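Local structure of putative uncharacterized protein TTHB071 (Thermus thermophilus, 3AYV) at residues A[25-30]-A[51-56]; A[159-164]-A[176-181]. The protein is of unknown function but binds several zinc ions in a TIM barrel and may take part in protection against oxidative stress. All coordinates share one frame; numbering follows the deposited sequence.

In the fold
Both contacts are buried and both belong to the closed eight-stranded parallel barrel, on opposite sides of the chain's centre. Contact 1 lies within the barrel wall: strands 25-29 and 52-55 run next to each other, joined by backbone hydrogen bonds, with polar side chains on one face. Contact 2 lies farther out, where strand 158-162 meets the short helix 176-179, and its chemistry is aromatic and aliphatic packing. The zinc site ties them together. His55 of contact 1 and Asp162 of contact 2 hold different zinc ions, whose coordination shells share one water and Glu136. The two contacts themselves do not touch, their nearest atoms being about 6 Å apart.

Contact 1 (A[25-30]-A[51-56]); sequences GAEVYL and KLSVHL. With ZN (zinc ion), chain E.
The Glu27 side chain overlaps Ser53 on the face of the sheet that also carries Tyr29 and His55. Its CB and CG lie alongside the serine hydroxyl, with Glu27 CB 3.4 Å from Ser53 OG. CG is anti to the backbone N (chi1 -178°), and the chain runs on extended, bringing the carboxylate to Ser53 on one side and His187 on the other. Ser53 OG appears to donate to OE2, although the position of OE2 is doubtful; OE1 bonds to NE2 of His187, a zinc ligand through its other ring nitrogen. Glu27 is thus a second-shell residue, and with an alanine here His187 would probably lose the partner that helps fix the rotation of its ring.

Farther along this face, His55 binds zinc through NE2 at 2.3 Å. Its other nitrogen, ND1, donates to Leu56 O at 2.8 Å. The oxygen lies in the ring plane and receives the proton on a lone pair, so the imidazole is held through both of its nitrogens. His55 CB rests 4.1 Å from Tyr29 CB. His96, Glu136 and two waters complete the zinc shell.

Five backbone bonds join the two segments, running from Ala26 N to Lys51 O (2.8 Å) through to Leu30 N to His55 O (3.1 Å). The other face is apolar, and there Val28 CG2 meets Leu52 CD1 at 4.0 Å. From the loop just past its strand, Leu30 lies across Val54, with Leu30 CG 4.2 Å from Val54 CB.

The pair forms the two strands of a beta-alpha-beta unit of the TIM barrel, with helix 38-47 between them in sequence. Strand 3-8 bonds to the other edge of strand 25-29, placing Phe7 against Ala26 and Val28, while strand 92-96 lies beyond strand 52-55 and packs against Val54 and Leu56.

Contact 2 (A[159-164]-A[176-181]); sequences FCFDAA and GPWLAL. With ZN (zinc ion), chain F.
Phe159, Phe161 and Trp178 carry this contact. The two phenylalanines are alternate residues of strand 158-162, so both side chains point toward segment 176-181; in each, CG anti to the backbone nitrogen (chi1 175° and 176°) sets how the ring lies. Phe159 takes a CH-pi contact from Leu181, whose CD1 stands over the ring centre 3.9 Å from the centroid; the opposite face has the backbone N of Phe161 above its rim. Phe159 CE2 also comes 3.5 Å from Trp178 O.

Phe161 meets Trp178 near the root of the indole: Phe161 CE1 lies 3.3 Å from Trp178 CB, a tight fit. Its ring and the five-membered ring are nearly parallel, with planes at 14°, but so offset that there is little face-to-face overlap. Leu179 CD2 touches Phe161 CD2 at 3.8 Å. The far end of the indole turns off from the strand, and its NE1 donates to Thr172 O.

Next in the chain, Asp162 binds zinc through OD2 at 2.1 Å, while its OD1 caps the start of helix 163-169 at His165 N. These side chains pack the short helix 176-179 against strand 158-162, with Ala166 of helix 163-169 touching Phe161 and Trp178, Leu150 of helix 147-153 meeting Phe159, and strand 185-188 bonded alongside.

Contact 1 (A[25-30]-A[51-56])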
loop_
_atom_site.group_PDB
_atom_site.type_symbol
_atom_site.label_atom_id
_atom_site.label_comp_id
_atom_site.label_asym_id
_atom_site.label_seq_id
_atom_site.Cartn_x
_atom_site.Cartn_y
_atom_site.Cartn_z
ATOM N N GLY A 25 5.634 12.807 -5.458
ATOM C CA GLY A 25 6.535 11.812 -4.897
ATOM C C GLY A 25 6.306 10.457 -5.583
ATOM O O GLY A 25 5.557 10.353 -6.569
ATOM N N ALA A 26 6.946 9.411 -5.061
ATOM C CA ALA A 26 6.882 8.104 -5.705
ATOM C C ALA A 26 6.522 7.009 -4.708
ATOM O O ALA A 26 6.980 7.039 -3.574
ATOM C CB ALA A 26 8.218 7.772 -6.349
ATOM N N GLU A 27 5.708 6.052 -5.152
ATOM C CA GLU A 27 5.622 4.767 -4.453
ATOM C C GLU A 27 5.867 3.674 -5.474
ATOM O O GLU A 27 5.027 3.420 -6.354
ATOM C CB GLU A 27 4.274 4.582 -3.750
ATOM C CG GLU A 27 4.243 3.267 -2.986
ATOM C CD GLU A 27 3.279 3.266 -1.840
ATOM O OE1 GLU A 27 2.243 2.594 -1.955
ATOM O OE2 GLU A 27 3.558 3.931 -0.823
ATOM N N VAL A 28 7.025 3.039 -5.368
ATOM C CA VAL A 28 7.486 2.121 -6.388
ATOM C C VAL A 28 7.169 0.683 -6.008
ATOM O O VAL A 28 7.579 0.206 -4.948
ATOM C CB VAL A 28 9.013 2.211 -6.584
ATOM C CG1 VAL A 28 9.407 1.374 -7.818
ATOM C CG2 VAL A 28 9.452 3.670 -6.758
ATOM N N TYR A 29 6.454 -0.008 -6.887
ATOM C CA TYR A 29 6.185 -1.416 -6.656
ATOM C C TYR A 29 7.358 -2.247 -7.129
ATOM O O TYR A 29 7.842 -2.105 -8.259
ATOM C CB TYR A 29 4.884 -1.817 -7.350
ATOM C CG TYR A 29 4.768 -3.309 -7.593
ATOM C CD1 TYR A 29 4.425 -4.182 -6.557
ATOM C CD2 TYR A 29 4.937 -3.834 -8.874
ATOM C CE1 TYR A 29 4.291 -5.561 -6.783
ATOM C CE2 TYR A 29 4.806 -5.208 -9.118
ATOM C CZ TYR A 29 4.474 -6.064 -8.077
ATOM O OH TYR A 29 4.326 -7.420 -8.351
ATOM N N LEU A 30 7.829 -3.124 -6.249
ATOM C CA LEU A 30 9.045 -3.874 -6.512
ATOM C C LEU A 30 8.711 -5.183 -7.247
ATOM O O LEU A 30 8.541 -6.230 -6.606
ATOM C CB LEU A 30 9.826 -4.113 -5.205
ATOM C CG LEU A 30 10.129 -2.851 -4.378
ATOM C CD1 LEU A 30 10.935 -3.201 -3.109
ATOM C CD2 LEU A 30 10.924 -1.848 -5.205
ATOM N N LYS A 51 10.197 12.486 -2.246
ATOM C CA LYS A 51 9.736 11.487 -1.280
ATOM C C LYS A 51 9.437 10.158 -1.974
ATOM O O LYS A 51 8.800 10.124 -3.026
ATOM C CB LYS A 51 8.558 12.011 -0.460
ATOM C CG LYS A 51 8.986 13.108 0.555
ATOM C CD LYS A 51 7.792 13.785 1.222
ATOM C CE LYS A 51 8.253 14.776 2.290
ATOM N NZ LYS A 51 7.260 15.880 2.457
ATOM N N LEU A 52 9.939 9.077 -1.383
ATOM C CA LEU A 52 9.779 7.759 -1.986
ATOM C C LEU A 52 9.375 6.723 -0.936
ATOM O O LEU A 52 9.927 6.676 0.168
ATOM C CB LEU A 52 11.056 7.334 -2.712
ATOM C CG LEU A 52 11.034 5.977 -3.453
ATOM C CD1 LEU A 52 11.939 6.004 -4.655
ATOM C CD2 LEU A 52 11.396 4.766 -2.521
ATOM N N SER A 53 8.402 5.905 -1.309
ATOM C CA SER A 53 7.997 4.759 -0.513
ATOM C C SER A 53 7.958 3.582 -1.486
ATOM O O SER A 53 8.117 3.766 -2.690
ATOM C CB SER A 53 6.640 4.998 0.160
ATOM O OG SER A 53 5.659 5.501 -0.743
ATOM N N VAL A 54 7.791 2.363 -0.975
ATOM C CA VAL A 54 7.716 1.216 -1.889
ATOM C C VAL A 54 6.488 0.380 -1.577
ATOM O O VAL A 54 5.987 0.389 -0.453
ATOM C CB VAL A 54 8.956 0.272 -1.840
ATOM C CG1 VAL A 54 10.262 1.025 -2.131
ATOM C CG2 VAL A 54 9.023 -0.438 -0.498
ATOM N N HIS A 55 6.006 -0.331 -2.597
ATOM C CA HIS A 55 5.030 -1.414 -2.376
ATOM C C HIS A 55 5.788 -2.719 -2.490
ATOM O O HIS A 55 6.398 -3.013 -3.522
ATOM C CB HIS A 55 3.918 -1.354 -3.429
ATOM C CG HIS A 55 2.700 -2.126 -3.034
ATOM N ND1 HIS A 55 2.741 -3.469 -2.701
ATOM C CD2 HIS A 55 1.415 -1.737 -2.877
ATOM C CE1 HIS A 55 1.524 -3.869 -2.365
ATOM N NE2 HIS A 55 0.701 -2.841 -2.477
ATOM N N LEU A 56 5.807 -3.493 -1.400
ATOM C CA LEU A 56 6.491 -4.765 -1.361
ATOM C C LEU A 56 5.762 -5.771 -2.248
ATOM O O LEU A 56 4.618 -5.538 -2.613
ATOM C CB LEU A 56 6.605 -5.271 0.081
ATOM C CG LEU A 56 7.434 -4.364 0.997
ATOM C CD1 LEU A 56 7.317 -4.809 2.422
ATOM C CD2 LEU A 56 8.933 -4.408 0.565
HETATM ZN ZN ZN E . -1.586 -2.701 -2.384
HETATM O O HOH W 1 -1.817 -1.099 -3.726
HETATM O O HOH W 2 -2.238 -3.671 -4.548
#

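Contact 2 (A[159-164]-A[176-181])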
loop_
_atom_site.group_PDB
_atom_site.type_symbol
_atom_site.label_atom_id
_atom_site.label_comp_id
_atom_site.label_asym_id
_atom_site.label_seq_id
_atom_site.Cartn_x
_atom_site.Cartn_y
_atom_site.Cartn_z
ATOM N N PHE A 159 -0.914 1.322 9.293
ATOM C CA PHE A 159 -2.015 0.911 8.431
ATOM C C PHE A 159 -2.113 1.827 7.198
ATOM O O PHE A 159 -2.011 3.057 7.311
ATOM C CB PHE A 159 -3.325 0.931 9.228
ATOM C CG PHE A 159 -4.554 0.622 8.392
ATOM C CD1 PHE A 159 -4.630 -0.564 7.656
ATOM C CD2 PHE A 159 -5.620 1.529 8.327
ATOM C CE1 PHE A 159 -5.751 -0.852 6.848
ATOM C CE2 PHE A 159 -6.758 1.240 7.553
ATOM C CZ PHE A 159 -6.817 0.047 6.807
ATOM N N CYS A 160 -2.261 1.211 6.024
ATOM C CA CYS A 160 -2.517 1.917 4.778
ATOM C C CYS A 160 -3.945 1.572 4.342
ATOM O O CYS A 160 -4.260 0.394 4.133
ATOM C CB CYS A 160 -1.508 1.468 3.707
ATOM S SG CYS A 160 -1.912 2.154 2.052
ATOM N N PHE A 161 -4.804 2.581 4.199
ATOM C CA PHE A 161 -6.188 2.345 3.812
ATOM C C PHE A 161 -6.352 2.524 2.312
ATOM O O PHE A 161 -6.039 3.587 1.756
ATOM C CB PHE A 161 -7.146 3.304 4.541
ATOM C CG PHE A 161 -8.609 3.184 4.122
ATOM C CD1 PHE A 161 -9.237 1.943 4.001
ATOM C CD2 PHE A 161 -9.358 4.338 3.845
ATOM C CE1 PHE A 161 -10.579 1.865 3.625
ATOM C CE2 PHE A 161 -10.696 4.273 3.498
ATOM C CZ PHE A 161 -11.317 3.027 3.376
ATOM N N ASP A 162 -6.896 1.483 1.686
ATOM C CA ASP A 162 -7.302 1.521 0.308
ATOM C C ASP A 162 -8.806 1.386 0.246
ATOM O O ASP A 162 -9.331 0.293 0.454
ATOM C CB ASP A 162 -6.644 0.371 -0.455
ATOM C CG ASP A 162 -6.885 0.468 -1.958
ATOM O OD1 ASP A 162 -8.039 0.551 -2.409
ATOM O OD2 ASP A 162 -5.909 0.487 -2.700
ATOM N N ALA A 163 -9.505 2.483 -0.041
ATOM C CA ALA A 163 -10.977 2.491 0.027
ATOM C C ALA A 163 -11.637 1.611 -1.036
ATOM O O ALA A 163 -12.685 1.023 -0.787
ATOM C CB ALA A 163 -11.529 3.943 -0.047
ATOM N N ALA A 164 -11.032 1.543 -2.214
ATOM C CA ALA A 164 -11.586 0.710 -3.289
ATOM C C ALA A 164 -11.529 -0.779 -2.921
ATOM O O ALA A 164 -12.463 -1.530 -3.218
ATOM C CB ALA A 164 -10.857 0.973 -4.595
ATOM N N GLY A 176 -15.809 4.424 6.901
ATOM C CA GLY A 176 -15.799 4.707 8.364
ATOM C C GLY A 176 -15.056 3.717 9.258
ATOM O O GLY A 176 -14.101 4.076 9.950
ATOM N N PRO A 177 -15.496 2.454 9.263
ATOM C CA PRO A 177 -14.867 1.436 10.116
ATOM C C PRO A 177 -13.362 1.278 9.843
ATOM O O PRO A 177 -12.585 0.987 10.775
ATOM C CB PRO A 177 -15.648 0.164 9.746
ATOM C CG PRO A 177 -17.020 0.686 9.397
ATOM C CD PRO A 177 -16.753 1.975 8.659
ATOM N N TRP A 178 -12.955 1.461 8.581
ATOM C CA TRP A 178 -11.549 1.347 8.204
ATOM C C TRP A 178 -10.750 2.558 8.642
ATOM O O TRP A 178 -9.620 2.436 9.130
ATOM C CB TRP A 178 -11.379 1.132 6.695
ATOM C CG TRP A 178 -12.138 -0.049 6.165
ATOM C CD1 TRP A 178 -13.399 -0.020 5.617
ATOM C CD2 TRP A 178 -11.700 -1.414 6.089
ATOM N NE1 TRP A 178 -13.785 -1.286 5.232
ATOM C CE2 TRP A 178 -12.766 -2.163 5.507
ATOM C CE3 TRP A 178 -10.512 -2.087 6.451
ATOM C CZ2 TRP A 178 -12.690 -3.549 5.286
ATOM C CZ3 TRP A 178 -10.443 -3.486 6.249
ATOM C CH2 TRP A 178 -11.531 -4.193 5.654
ATOM N N LEU A 179 -11.329 3.734 8.448
ATOM C CA LEU A 179 -10.721 4.974 8.946
ATOM C C LEU A 179 -10.472 4.951 10.462
ATOM O O LEU A 179 -9.544 5.597 10.947
ATOM C CB LEU A 179 -11.624 6.146 8.580
ATOM C CG LEU A 179 -11.633 6.406 7.064
ATOM C CD1 LEU A 179 -12.696 7.455 6.663
ATOM C CD2 LEU A 179 -10.258 6.809 6.587
ATOM N N ALA A 180 -11.301 4.197 11.184
ATOM C CA ALA A 180 -11.146 4.049 12.641
ATOM C C ALA A 180 -9.825 3.377 13.045
ATOM O O ALA A 180 -9.412 3.442 14.214
ATOM C CB ALA A 180 -12.359 3.331 13.255
ATOM N N LEU A 181 -9.142 2.753 12.081
ATOM C CA LEU A 181 -7.836 2.123 12.338
ATOM C C LEU A 181 -6.710 3.142 12.261
ATOM O O LEU A 181 -5.540 2.811 12.418
ATOM C CB LEU A 181 -7.567 1.000 11.329
ATOM C CG LEU A 181 -8.421 -0.267 11.403
ATOM C CD1 LEU A 181 -7.985 -1.245 10.299
ATOM C CD2 LEU A 181 -8.290 -0.944 12.761
HETATM ZN ZN ZN F . -3.888 -0.151 -2.631
HETATM O O HOH W 1 -1.817 -1.099 -3.726
HETATM O O HOH W 3 -4.314 -0.930 -4.882
#